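Local structure of YJHT (Escherichia coli, 2UVK) at residues B[8-13]-B[22-27]; B[46-51]-B[94-99]; B[62-67]-B[114-119]; B[81-86]-B[131-136]. The protein speeds the interconversion of the alpha and beta anomers of N-acetylneuraminic acid (sialic acid), converting the alpha form to the beta form in the periplasm. All coordinates share one frame; numbering follows the deposited sequence. Where two conformers were deposited one is given.

From the N terminus, contact 1 closes first, a short loop joining the entry segment 8-13 to the second strand of the first propeller blade. It is finished before the others begin. Contacts 2, 3 and 4 then open in turn at 46-51, 62-67 and 81-86 and close in the same order at 94-99, 114-119 and 131-136, so all three cross one another. Contact 2 ties the end of the first blade to the outer strand of the second, contact 3 joins the second blade to the third, and contact 4 pairs excursions from those two blades. Contact 1 touches contact 2 through Leu26 with Phe51 and Tyr23 with Leu48.

Contact 1: residues B[8-13]-B[22-27]; sequences VPFKSG and VYIGLG
Gly13 and Gly27 bring the two backbones together, with CA atoms 3.7 Å apart, where the loop 8-13 is about to enter strand 14-18 and meets the chain that follows on from strand 21-25. Their lack of side chains allows so close a pass. Nearby, Gly27 CA lies 3.3 Å from Lys11 O in a bent CA-H...O contact, with 129° at the hydrogen. Gly27 has a positive phi (60°), a conformation glycine adopts readily, where the chain passes the carbonyls of Lys11 and Ser12. The ring of Phe10 comes in from a different side. Its CG stands opposite the backbone N (chi1 -178°), and this extends the ring toward the turn. There CE2 approaches Leu26 O at 3.4 Å and Gly25 O at 3.5 Å, both near the ring plane, so the electropositive rim of the phenyl group meets two carbonyl oxygens. Ile24 packs from another direction: CD1 lies over one face of the ring, displaced toward its rim, while CB is 3.8 Å from Phe10 CZ. Beyond the two segments, Ser28 OG bonds both Pro9 O and Lys11 N, and the Phe10 backbone is hydrogen-bonded to Gly324 and Val332 of the last blade. Lys11 NZ reaches Gly329 O on that side too. The glycine-rich exit from the second strand of a blade is a kelch feature. Here the sequence Gly25-Leu26-Gly27 occupies it, and the N-terminal segment lies against it between the first and last blades of the propeller.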
loop_
_atom_site.group_PDB
_atom_site.type_symbol
_atom_site.label_atom_id
_atom_site.label_comp_id
_atom_site.label_asym_id
_atom_site.label_seq_id
_atom_site.Cartn_x
_atom_site.Cartn_y
_atom_site.Cartn_z
ATOM N N VAL B 8 -17.970 13.871 26.708
ATOM C CA VAL B 8 -18.968 13.610 25.658
ATOM C C VAL B 8 -18.966 12.098 25.393
ATOM O O VAL B 8 -17.985 11.439 25.741
ATOM C CB VAL B 8 -18.663 14.378 24.364
ATOM C CG1 VAL B 8 -18.724 15.903 24.597
ATOM C CG2 VAL B 8 -17.321 13.952 23.767
ATOM N N PRO B 9 -20.056 11.540 24.816
ATOM C CA PRO B 9 -20.075 10.124 24.406
ATOM C C PRO B 9 -18.916 9.832 23.473
ATOM O O PRO B 9 -18.614 10.627 22.600
ATOM C CB PRO B 9 -21.423 9.976 23.692
ATOM C CG PRO B 9 -22.280 11.087 24.285
ATOM C CD PRO B 9 -21.344 12.206 24.522
ATOM N N PHE B 10 -18.241 8.700 23.693
ATOM C CA PHE B 10 -16.868 8.526 23.222
ATOM C C PHE B 10 -16.618 7.161 22.582
ATOM O O PHE B 10 -16.166 6.212 23.235
ATOM C CB PHE B 10 -15.913 8.764 24.410
ATOM C CG PHE B 10 -14.465 8.675 24.055
ATOM C CD1 PHE B 10 -13.612 7.829 24.767
ATOM C CD2 PHE B 10 -13.922 9.458 23.056
ATOM C CE1 PHE B 10 -12.279 7.723 24.434
ATOM C CE2 PHE B 10 -12.586 9.365 22.740
ATOM C CZ PHE B 10 -11.758 8.477 23.449
ATOM N N LYS B 11 -16.884 7.073 21.285
ATOM C CA LYS B 11 -16.646 5.853 20.517
ATOM C C LYS B 11 -15.676 6.125 19.389
ATOM O O LYS B 11 -15.604 7.250 18.895
ATOM C CB LYS B 11 -17.954 5.285 19.943
ATOM C CG LYS B 11 -18.634 6.134 18.845
ATOM C CD LYS B 11 -19.911 5.471 18.381
ATOM C CE LYS B 11 -20.585 6.317 17.325
ATOM N NZ LYS B 11 -21.846 5.698 16.773
ATOM N N SER B 12 -14.927 5.099 18.982
ATOM C CA SER B 12 -14.018 5.180 17.851
ATOM C C SER B 12 -12.842 6.123 18.060
ATOM O O SER B 12 -12.137 6.473 17.100
ATOM C CB SER B 12 -14.777 5.567 16.571
ATOM O OG SER B 12 -16.011 4.873 16.489
ATOM N N GLY B 13 -12.585 6.472 19.328
ATOM C CA GLY B 13 -11.510 7.390 19.676
ATOM C C GLY B 13 -10.209 6.666 19.936
ATOM O O GLY B 13 -10.094 5.464 19.664
ATOM N N VAL B 22 -3.859 9.746 32.044
ATOM C CA VAL B 22 -4.590 9.152 30.896
ATOM C C VAL B 22 -4.915 10.267 29.924
ATOM O O VAL B 22 -5.373 11.326 30.337
ATOM C CB VAL B 22 -5.924 8.509 31.343
ATOM C CG1 VAL B 22 -6.775 8.113 30.131
ATOM C CG2 VAL B 22 -5.672 7.303 32.246
ATOM N N TYR B 23 -4.699 10.004 28.630
ATOM C CA TYR B 23 -5.047 10.953 27.549
ATOM C C TYR B 23 -6.054 10.285 26.627
ATOM O O TYR B 23 -5.831 9.160 26.211
ATOM C CB TYR B 23 -3.821 11.328 26.730
ATOM C CG TYR B 23 -2.761 12.052 27.521
ATOM C CD1 TYR B 23 -2.635 13.423 27.463
ATOM C CD2 TYR B 23 -1.871 11.342 28.305
ATOM C CE1 TYR B 23 -1.644 14.081 28.194
ATOM C CE2 TYR B 23 -0.896 11.983 29.041
ATOM C CZ TYR B 23 -0.773 13.341 28.973
ATOM O OH TYR B 23 0.213 13.972 29.716
ATOM N N ILE B 24 -7.166 10.955 26.340
ATOM C CA ILE B 24 -8.138 10.440 25.361
ATOM C C ILE B 24 -8.600 11.523 24.415
ATOM O O ILE B 24 -8.644 12.704 24.745
ATOM C CB ILE B 24 -9.363 9.832 26.028
ATOM C CG1 ILE B 24 -10.089 10.866 26.891
ATOM C CG2 ILE B 24 -8.985 8.589 26.841
ATOM C CD1 ILE B 24 -11.423 10.430 27.393
ATOM N N GLY B 25 -8.987 11.115 23.214
ATOM C CA GLY B 25 -9.476 12.078 22.262
ATOM C C GLY B 25 -9.932 11.436 20.971
ATOM O O GLY B 25 -9.864 10.223 20.776
ATOM N N LEU B 26 -10.455 12.298 20.127
ATOM C CA LEU B 26 -10.904 11.917 18.779
ATOM C C LEU B 26 -12.123 11.001 18.807
ATOM O O LEU B 26 -12.878 10.999 19.759
ATOM C CB LEU B 26 -9.743 11.404 17.940
ATOM C CG LEU B 26 -8.523 12.319 17.876
ATOM C CD1 LEU B 26 -7.377 11.737 17.053
ATOM C CD2 LEU B 26 -8.922 13.740 17.395
ATOM N N GLY B 27 -12.371 10.301 17.698
ATOM C CA GLY B 27 -13.590 9.548 17.570
ATOM C C GLY B 27 -14.749 10.504 17.692
ATOM O O GLY B 27 -14.695 11.619 17.141
#

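Contact 2: residues B[46-51]-B[94-99]; sequences TALAAF and KTNSWV
Trp98, the tryptophan that kelch repeats carry in the outer strand of a blade, meets the carbonyl of Ala49 in the chain leaving the preceding blade. Trp98 NE1 donates to Ala49 O at 2.9 Å in a bent bond. The oxygen lies in the indole plane, but the donor stands well above the plane of the carbonyl, so the bond does not use a lone pair. Alongside it, Ala49 CB packs 3.9 Å from Trp98 CD1. Further along the indole, Phe51 makes a T-shaped stack: the edge of its ring, led by CD1, points at the face of the six-membered ring, with centroids 5.1 Å apart and planes at 88°. Phe51 CA meanwhile sits over the five-membered ring, 4.2 Å from its centroid, in a CH-pi contact. The indole thus bridges neighbouring blades of the propeller, since 46-51 begins in the last strand of the first blade and runs on out of it, and Trp98 belongs to the last strand of the second, the two running almost parallel where they touch. Asn96 adds a second grip. With Ser97 it forms a G1 beta bulge opposite Asn92, and with CG opposite the backbone N (chi1 -171°) its amide extends across to 46-51. Asn96 OD1 accepts the N-H of Ala49 at 3.0 Å in a nearly straight bond of 166°, the donor tilted from the carbonyl plane, and also bonds Tyr91 OH. Asn96 ND2 donates to a water, 3.0 Å away, that in turn donates to Ala47 O.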
loop_
_atom_site.group_PDB
_atom_site.type_symbol
_atom_site.label_atom_id
_atom_site.label_comp_id
_atom_site.label_asym_id
_atom_site.label_seq_id
_atom_site.Cartn_x
_atom_site.Cartn_y
_atom_site.Cartn_z
ATOM N N THR B 46 -9.552 17.126 32.050
ATOM C CA THR B 46 -9.134 18.456 31.647
ATOM C C THR B 46 -8.992 18.531 30.127
ATOM O O THR B 46 -8.248 17.760 29.548
ATOM C CB THR B 46 -7.774 18.810 32.286
ATOM O OG1 THR B 46 -7.922 18.855 33.712
ATOM C CG2 THR B 46 -7.238 20.147 31.764
ATOM N N ALA B 47 -9.684 19.489 29.512
ATOM C CA ALA B 47 -9.601 19.709 28.062
ATOM C C ALA B 47 -8.233 20.215 27.648
ATOM O O ALA B 47 -7.672 21.148 28.248
ATOM C CB ALA B 47 -10.676 20.676 27.600
ATOM N N LEU B 48 -7.682 19.584 26.613
ATOM C CA LEU B 48 -6.393 19.929 26.077
ATOM C C LEU B 48 -6.541 20.734 24.779
ATOM O O LEU B 48 -7.654 20.954 24.279
ATOM C CB LEU B 48 -5.588 18.643 25.852
ATOM C CG LEU B 48 -5.396 17.718 27.058
ATOM C CD1 LEU B 48 -4.548 16.508 26.697
ATOM C CD2 LEU B 48 -4.754 18.504 28.245
ATOM N N ALA B 49 -5.418 21.131 24.216
ATOM C CA ALA B 49 -5.408 21.787 22.922
ATOM C C ALA B 49 -6.056 20.865 21.885
ATOM O O ALA B 49 -5.829 19.651 21.891
ATOM C CB ALA B 49 -3.989 22.138 22.528
ATOM N N ALA B 50 -6.865 21.457 21.027
ATOM C CA ALA B 50 -7.566 20.700 19.989
ATOM C C ALA B 50 -6.605 20.061 18.999
ATOM O O ALA B 50 -5.569 20.595 18.648
ATOM C CB ALA B 50 -8.547 21.607 19.247
ATOM N N PHE B 51 -6.991 18.881 18.529
ATOM C CA PHE B 51 -6.254 18.199 17.475
ATOM C C PHE B 51 -6.361 19.000 16.182
ATOM O O PHE B 51 -7.469 19.292 15.755
ATOM C CB PHE B 51 -6.833 16.792 17.307
ATOM C CG PHE B 51 -6.060 15.919 16.362
ATOM C CD1 PHE B 51 -4.827 15.410 16.708
ATOM C CD2 PHE B 51 -6.575 15.603 15.106
ATOM C CE1 PHE B 51 -4.128 14.599 15.818
ATOM C CE2 PHE B 51 -5.875 14.797 14.247
ATOM C CZ PHE B 51 -4.674 14.298 14.601
ATOM N N LYS B 94 3.994 19.205 28.012
ATOM C CA LYS B 94 4.612 20.268 28.805
ATOM C C LYS B 94 4.183 21.647 28.316
ATOM O O LYS B 94 4.098 22.603 29.103
ATOM C CB LYS B 94 6.124 20.132 28.760
ATOM C CG LYS B 94 6.615 18.797 29.301
ATOM C CD LYS B 94 8.109 18.810 29.598
ATOM C CE LYS B 94 8.550 17.534 30.288
ATOM N NZ LYS B 94 10.016 17.548 30.550
ATOM N N THR B 95 3.895 21.745 27.020
ATOM C CA THR B 95 3.480 22.984 26.381
ATOM C C THR B 95 2.028 22.978 25.888
ATOM O O THR B 95 1.565 23.971 25.338
ATOM C CB THR B 95 4.411 23.300 25.202
ATOM O OG1 THR B 95 4.378 22.221 24.261
ATOM C CG2 THR B 95 5.831 23.460 25.690
ATOM N N ASN B 96 1.320 21.858 26.075
ATOM C CA ASN B 96 -0.073 21.713 25.615
ATOM C C ASN B 96 -0.230 22.173 24.167
ATOM O O ASN B 96 -1.107 22.975 23.842
ATOM C CB ASN B 96 -1.021 22.475 26.547
ATOM C CG ASN B 96 -2.508 22.206 26.275
ATOM O OD1 ASN B 96 -2.915 21.112 25.859
ATOM N ND2 ASN B 96 -3.329 23.211 26.541
ATOM N N SER B 97 0.614 21.614 23.291
ATOM C CA SER B 97 0.663 22.049 21.902
ATOM C C SER B 97 0.859 20.855 20.977
ATOM O O SER B 97 1.604 19.927 21.304
ATOM C CB SER B 97 1.795 23.081 21.687
ATOM O OG SER B 97 3.061 22.552 22.042
ATOM N N TRP B 98 0.227 20.956 19.810
ATOM C CA TRP B 98 0.319 19.924 18.741
ATOM C C TRP B 98 1.169 20.423 17.588
ATOM O O TRP B 98 1.143 21.614 17.248
ATOM C CB TRP B 98 -1.065 19.630 18.178
ATOM C CG TRP B 98 -1.970 18.891 19.075
ATOM C CD1 TRP B 98 -2.899 19.421 19.917
ATOM C CD2 TRP B 98 -2.100 17.454 19.185
ATOM N NE1 TRP B 98 -3.572 18.411 20.573
ATOM C CE2 TRP B 98 -3.110 17.197 20.132
ATOM C CE3 TRP B 98 -1.440 16.372 18.585
ATOM C CZ2 TRP B 98 -3.480 15.903 20.506
ATOM C CZ3 TRP B 98 -1.831 15.069 18.947
ATOM C CH2 TRP B 98 -2.825 14.853 19.905
ATOM N N VAL B 99 1.886 19.507 16.943
ATOM C CA VAL B 99 2.451 19.759 15.624
ATOM C C VAL B 99 2.209 18.546 14.738
ATOM O O VAL B 99 2.199 17.422 15.202
ATOM C CB VAL B 99 3.950 20.116 15.673
ATOM C CG1 VAL B 99 4.803 18.961 16.165
ATOM C CG2 VAL B 99 4.422 20.654 14.317
HETATM O O HOH W 1 -6.307 23.256 26.977
#

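Contact 3: residues B[62-67]-B[114-119]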
loop_
_atom_site.group_PDB
_atom_site.type_symbol
_atom_site.label_atom_id
_atom_site.label_comp_id
_atom_site.label_asym_id
_atom_site.label_seq_id
_atom_site.Cartn_x
_atom_site.Cartn_y
_atom_site.Cartn_z
ATOM N N ALA B 62 0.391 6.605 20.688
ATOM C CA ALA B 62 1.472 6.009 21.478
ATOM C C ALA B 62 2.182 7.090 22.236
ATOM O O ALA B 62 2.412 8.150 21.701
ATOM C CB ALA B 62 2.440 5.338 20.579
ATOM N N PHE B 63 2.506 6.810 23.500
ATOM C CA PHE B 63 3.379 7.689 24.289
ATOM C C PHE B 63 4.787 7.179 24.187
ATOM O O PHE B 63 5.039 5.991 24.408
ATOM C CB PHE B 63 3.000 7.749 25.767
ATOM C CG PHE B 63 2.384 9.034 26.153
ATOM C CD1 PHE B 63 1.067 9.089 26.535
ATOM C CD2 PHE B 63 3.114 10.216 26.073
ATOM C CE1 PHE B 63 0.490 10.279 26.859
ATOM C CE2 PHE B 63 2.538 11.432 26.403
ATOM C CZ PHE B 63 1.219 11.466 26.796
ATOM N N ILE B 64 5.697 8.057 23.798
ATOM C CA ILE B 64 7.114 7.671 23.709
ATOM C C ILE B 64 7.958 8.860 24.102
ATOM O O ILE B 64 7.798 9.945 23.542
ATOM C CB ILE B 64 7.537 7.271 22.285
ATOM C CG1 ILE B 64 6.636 6.165 21.736
ATOM C CG2 ILE B 64 9.002 6.832 22.260
ATOM C CD1 ILE B 64 7.005 5.753 20.314
ATOM N N ASP B 65 8.835 8.660 25.093
ATOM C CA ASP B 65 9.812 9.687 25.481
ATOM C C ASP B 65 9.121 11.012 25.798
ATOM O O ASP B 65 9.544 12.074 25.312
ATOM C CB ASP B 65 10.841 9.875 24.359
ATOM C CG ASP B 65 11.727 8.654 24.143
ATOM O OD1 ASP B 65 11.613 7.646 24.880
ATOM O OD2 ASP B 65 12.554 8.707 23.209
ATOM N N GLY B 66 8.029 10.952 26.562
ATOM C CA GLY B 66 7.372 12.161 27.038
ATOM C C GLY B 66 6.419 12.895 26.105
ATOM O O GLY B 66 5.868 13.936 26.461
ATOM N N ASN B 67 6.201 12.357 24.902
ATOM C CA ASN B 67 5.338 13.001 23.950
ATOM C C ASN B 67 4.325 12.001 23.452
ATOM O O ASN B 67 4.588 10.795 23.437
ATOM C CB ASN B 67 6.140 13.530 22.774
ATOM C CG ASN B 67 7.063 14.649 23.167
ATOM O OD1 ASN B 67 6.611 15.755 23.442
ATOM N ND2 ASN B 67 8.360 14.372 23.171
ATOM N N THR B 114 -1.366 -0.023 17.053
ATOM C CA THR B 114 -0.041 0.528 17.331
ATOM C C THR B 114 0.397 0.125 18.726
ATOM O O THR B 114 -0.401 0.116 19.674
ATOM C CB THR B 114 -0.062 2.071 17.171
ATOM O OG1 THR B 114 -0.453 2.383 15.834
ATOM C CG2 THR B 114 1.290 2.701 17.430
ATOM N N PHE B 115 1.664 -0.286 18.817
ATOM C CA PHE B 115 2.291 -0.586 20.107
ATOM C C PHE B 115 3.701 -0.019 20.152
ATOM O O PHE B 115 4.306 0.264 19.124
ATOM C CB PHE B 115 2.290 -2.099 20.394
ATOM C CG PHE B 115 3.058 -2.938 19.396
ATOM C CD1 PHE B 115 4.333 -3.382 19.683
ATOM C CD2 PHE B 115 2.487 -3.333 18.191
ATOM C CE1 PHE B 115 5.033 -4.190 18.785
ATOM C CE2 PHE B 115 3.190 -4.129 17.297
ATOM C CZ PHE B 115 4.473 -4.547 17.598
ATOM N N VAL B 116 4.219 0.143 21.375
ATOM C CA VAL B 116 5.561 0.701 21.566
ATOM C C VAL B 116 6.509 -0.453 21.929
ATOM O O VAL B 116 6.219 -1.248 22.833
ATOM C CB VAL B 116 5.574 1.801 22.675
ATOM C CG1 VAL B 116 6.996 2.357 22.903
ATOM C CG2 VAL B 116 4.620 2.964 22.308
ATOM N N HIS B 117 7.602 -0.545 21.184
ATOM C CA HIS B 117 8.657 -1.526 21.489
ATOM C C HIS B 117 10.026 -0.881 21.293
ATOM O O HIS B 117 10.320 -0.265 20.269
ATOM C CB HIS B 117 8.458 -2.753 20.619
ATOM C CG HIS B 117 9.526 -3.785 20.762
ATOM N ND1 HIS B 117 9.587 -4.647 21.833
ATOM C CD2 HIS B 117 10.560 -4.106 19.955
ATOM C CE1 HIS B 117 10.631 -5.446 21.686
ATOM N NE2 HIS B 117 11.237 -5.139 20.555
ATOM N N ASN B 118 10.856 -0.954 22.339
ATOM C CA ASN B 118 12.183 -0.355 22.278
ATOM C C ASN B 118 12.215 1.057 21.686
ATOM O O ASN B 118 13.023 1.358 20.797
ATOM C CB ASN B 118 13.149 -1.278 21.514
ATOM C CG ASN B 118 13.355 -2.640 22.201
ATOM O OD1 ASN B 118 13.793 -3.602 21.567
ATOM N ND2 ASN B 118 13.015 -2.725 23.478
ATOM N N GLY B 119 11.336 1.917 22.191
ATOM C CA GLY B 119 11.354 3.341 21.889
ATOM C C GLY B 119 10.784 3.728 20.533
ATOM O O GLY B 119 10.939 4.863 20.098
HETATM O O HOH W 2 12.519 6.614 21.161
#
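Val116 and Ile64 extend from neighbouring strands and slide past each other in opposite directions, rather than meeting end to end. The strands 62-64 and 114-117 run nearly parallel, at 19°, with axes 7.2 Å apart. At that distance the space between them is filled by side chains from both. Val116 uses mainly one methyl, CG2, which lies beside the backbone N while CG1 is opposite it (chi1 178°). CG2 lodges between Ala62 and Ile64, touching Ala62 CB at 3.7 Å and Ile64 CG1 at 3.8 Å, and also meets the carbonyl of Phe63. The two branches of Ile64 divide their work: CG1 runs alongside the valine, whereas CG2 turns to the carbonyl of Gly119, with Ile64 CG2 3.5 Å from Gly119 O. Thr114 CG2 touches Ala62 CB more loosely at the other end. Past Ile64 the chain reverses in a type I' turn to Asn67, and one water lies close to both Asp65 OD2 and Gly119 O beside the turn. Both strands are the first of their blades, in the second and third sheets of the kelch propeller. Ala121 of strand 120-125 packs on both Ile64 and Thr114, Phe71 of strand 67-71 touches Ala62 and Thr114, and Thr114 OG1 bonds Thr60 OG1 back on strand 60-64.

Contact 4: residues B[81-86]-B[131-136]; sequences LTQVFN and IFNGYF
Asn133 and Val84 join two excursions from the kelch propeller: helix 129-142, inserted between the second and third strands of the third blade, and the short strand 82-84, which lies between the corresponding strands of the second. Helix and strand run antiparallel, their axes 7.2 Å apart. The Asn133 amide works along the strand backbone. Asn133 OD1 accepts the N-H of Val84 at 2.9 Å, with 158° at the hydrogen and the donor in the carbonyl plane on a lone pair. Asn133 ND2 donates one of its hydrogens to a water 2.9 Å away that also lies within bonding distance of Val84 O and Gln83 OE1. Gln83 CB presses on the same amide oxygen. A second water donates to Thr82 O at 2.7 Å and to Asn133 O at 2.8 Å, bridging the strand and helix backbones. Much of the apolar contact comes from Thr82. With CG2 opposite the backbone N (chi1 -64° for OG1), the methyl stands over the centre of the Phe136 ring, 3.9 Å from its centroid, in a CH-pi contact, and the opposite face of that ring is backed by Tyr135. Thr82 CG2 also reaches Phe132 CE2 at 3.9 Å, while Thr82 OG1 turns to Lys76 NZ. Val84 packs beside Phe132 too. Phe132 lies about 8 Å from Glu209, the predicted proton acceptor, side chain to side chain. Around the contact, Ile74 of the partner strand 74-76 packs on Thr82 and Phe132, Tyr156 and Ile152 of helix 146-157 pack on Ile131 and Tyr135, and Pro106 of the second subunit packs against Ile131.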
loop_
_atom_site.group_PDB
_atom_site.type_symbol
_atom_site.label_atom_id
_atom_site.label_comp_id
_atom_site.label_asym_id
_atom_site.label_seq_id
_atom_site.Cartn_x
_atom_site.Cartn_y
_atom_site.Cartn_z
ATOM N N LEU B 81 -14.522 14.614 1.432
ATOM C CA LEU B 81 -14.866 13.208 1.333
ATOM C C LEU B 81 -14.131 12.409 2.387
ATOM O O LEU B 81 -13.023 12.767 2.795
ATOM C CB LEU B 81 -14.543 12.652 -0.039
ATOM C CG LEU B 81 -15.200 13.277 -1.275
ATOM C CD1 LEU B 81 -14.854 12.437 -2.505
ATOM C CD2 LEU B 81 -16.697 13.396 -1.062
ATOM N N THR B 82 -14.769 11.330 2.821
ATOM C CA THR B 82 -14.191 10.433 3.792
ATOM C C THR B 82 -13.015 9.714 3.191
ATOM O O THR B 82 -13.073 9.191 2.065
ATOM C CB THR B 82 -15.265 9.426 4.239
ATOM O OG1 THR B 82 -16.321 10.135 4.921
ATOM C CG2 THR B 82 -14.693 8.349 5.155
ATOM N N GLN B 83 -11.937 9.656 3.972
ATOM C CA GLN B 83 -10.711 9.031 3.527
ATOM C C GLN B 83 -9.901 8.545 4.722
ATOM O O GLN B 83 -10.140 8.937 5.848
ATOM C CB GLN B 83 -9.847 9.996 2.735
ATOM C CG GLN B 83 -9.327 11.143 3.595
ATOM C CD GLN B 83 -8.020 11.704 3.129
ATOM O OE1 GLN B 83 -7.621 11.545 1.975
ATOM N NE2 GLN B 83 -7.396 12.492 4.000
ATOM N N VAL B 84 -8.894 7.752 4.404
ATOM C CA VAL B 84 -7.920 7.258 5.374
ATOM C C VAL B 84 -6.681 8.128 5.332
ATOM O O VAL B 84 -6.140 8.404 4.270
ATOM C CB VAL B 84 -7.512 5.798 4.996
ATOM C CG1 VAL B 84 -6.434 5.259 5.907
ATOM C CG2 VAL B 84 -8.695 4.911 5.007
ATOM N N PHE B 85 -6.181 8.500 6.511
ATOM C CA PHE B 85 -4.965 9.318 6.603
ATOM C C PHE B 85 -3.715 8.472 6.850
ATOM O O PHE B 85 -3.837 7.354 7.332
ATOM C CB PHE B 85 -5.098 10.331 7.761
ATOM C CG PHE B 85 -6.051 11.468 7.474
ATOM C CD1 PHE B 85 -5.542 12.685 7.101
ATOM C CD2 PHE B 85 -7.403 11.353 7.676
ATOM C CE1 PHE B 85 -6.383 13.735 6.830
ATOM C CE2 PHE B 85 -8.238 12.401 7.428
ATOM C CZ PHE B 85 -7.700 13.610 7.015
ATOM N N ASN B 86 -2.543 9.004 6.526
ATOM C CA ASN B 86 -1.263 8.307 6.737
ATOM C C ASN B 86 -0.297 9.168 7.525
ATOM O O ASN B 86 0.904 9.019 7.398
ATOM C CB ASN B 86 -0.601 7.894 5.413
ATOM C CG ASN B 86 0.062 9.073 4.682
ATOM O OD1 ASN B 86 -0.459 10.205 4.724
ATOM N ND2 ASN B 86 1.202 8.833 4.029
ATOM N N ILE B 131 -8.619 1.378 -1.857
ATOM C CA ILE B 131 -9.927 0.712 -1.910
ATOM C C ILE B 131 -10.936 1.459 -1.039
ATOM O O ILE B 131 -12.052 1.755 -1.458
ATOM C CB ILE B 131 -9.805 -0.781 -1.515
ATOM C CG1 ILE B 131 -9.004 -1.523 -2.583
ATOM C CG2 ILE B 131 -11.168 -1.401 -1.336
ATOM C CD1 ILE B 131 -8.673 -2.940 -2.227
ATOM N N PHE B 132 -10.543 1.792 0.181
ATOM C CA PHE B 132 -11.431 2.495 1.106
ATOM C C PHE B 132 -11.775 3.896 0.548
ATOM O O PHE B 132 -12.960 4.303 0.474
ATOM C CB PHE B 132 -10.736 2.620 2.463
ATOM C CG PHE B 132 -11.547 3.300 3.511
ATOM C CD1 PHE B 132 -12.286 2.554 4.406
ATOM C CD2 PHE B 132 -11.547 4.692 3.619
ATOM C CE1 PHE B 132 -13.035 3.168 5.363
ATOM C CE2 PHE B 132 -12.271 5.297 4.601
ATOM C CZ PHE B 132 -13.011 4.553 5.453
ATOM N N ASN B 133 -10.764 4.648 0.141
ATOM C CA ASN B 133 -11.025 6.020 -0.356
ATOM C C ASN B 133 -11.847 5.960 -1.646
ATOM O O ASN B 133 -12.709 6.823 -1.881
ATOM C CB ASN B 133 -9.741 6.752 -0.677
ATOM C CG ASN B 133 -8.906 7.092 0.555
ATOM O OD1 ASN B 133 -9.333 6.903 1.680
ATOM N ND2 ASN B 133 -7.710 7.574 0.309
ATOM N N GLY B 134 -11.565 4.983 -2.506
ATOM C CA GLY B 134 -12.280 4.883 -3.767
ATOM C C GLY B 134 -13.742 4.590 -3.549
ATOM O O GLY B 134 -14.587 5.024 -4.363
ATOM N N TYR B 135 -14.077 3.832 -2.518
ATOM C CA TYR B 135 -15.503 3.544 -2.219
ATOM C C TYR B 135 -16.262 4.853 -1.992
ATOM O O TYR B 135 -17.356 5.083 -2.515
ATOM C CB TYR B 135 -15.610 2.639 -1.001
ATOM C CG TYR B 135 -17.008 2.292 -0.563
ATOM C CD1 TYR B 135 -17.797 1.403 -1.307
ATOM C CD2 TYR B 135 -17.550 2.836 0.580
ATOM C CE1 TYR B 135 -19.036 1.079 -0.898
ATOM C CE2 TYR B 135 -18.806 2.520 1.007
ATOM C CZ TYR B 135 -19.566 1.643 0.256
ATOM O OH TYR B 135 -20.851 1.327 0.671
ATOM N N PHE B 136 -15.680 5.728 -1.199
ATOM C CA PHE B 136 -16.347 7.006 -0.913
ATOM C C PHE B 136 -16.310 7.942 -2.108
ATOM O O PHE B 136 -17.254 8.747 -2.290
ATOM C CB PHE B 136 -15.784 7.624 0.374
ATOM C CG PHE B 136 -16.186 6.859 1.572
ATOM C CD1 PHE B 136 -17.474 6.977 2.090
ATOM C CD2 PHE B 136 -15.324 5.941 2.150
ATOM C CE1 PHE B 136 -17.881 6.227 3.165
ATOM C CE2 PHE B 136 -15.733 5.177 3.202
ATOM C CZ PHE B 136 -16.995 5.329 3.740
HETATM O O HOH W 3 -12.581 9.285 -0.573
HETATM O O HOH W 4 -5.694 9.238 1.640
#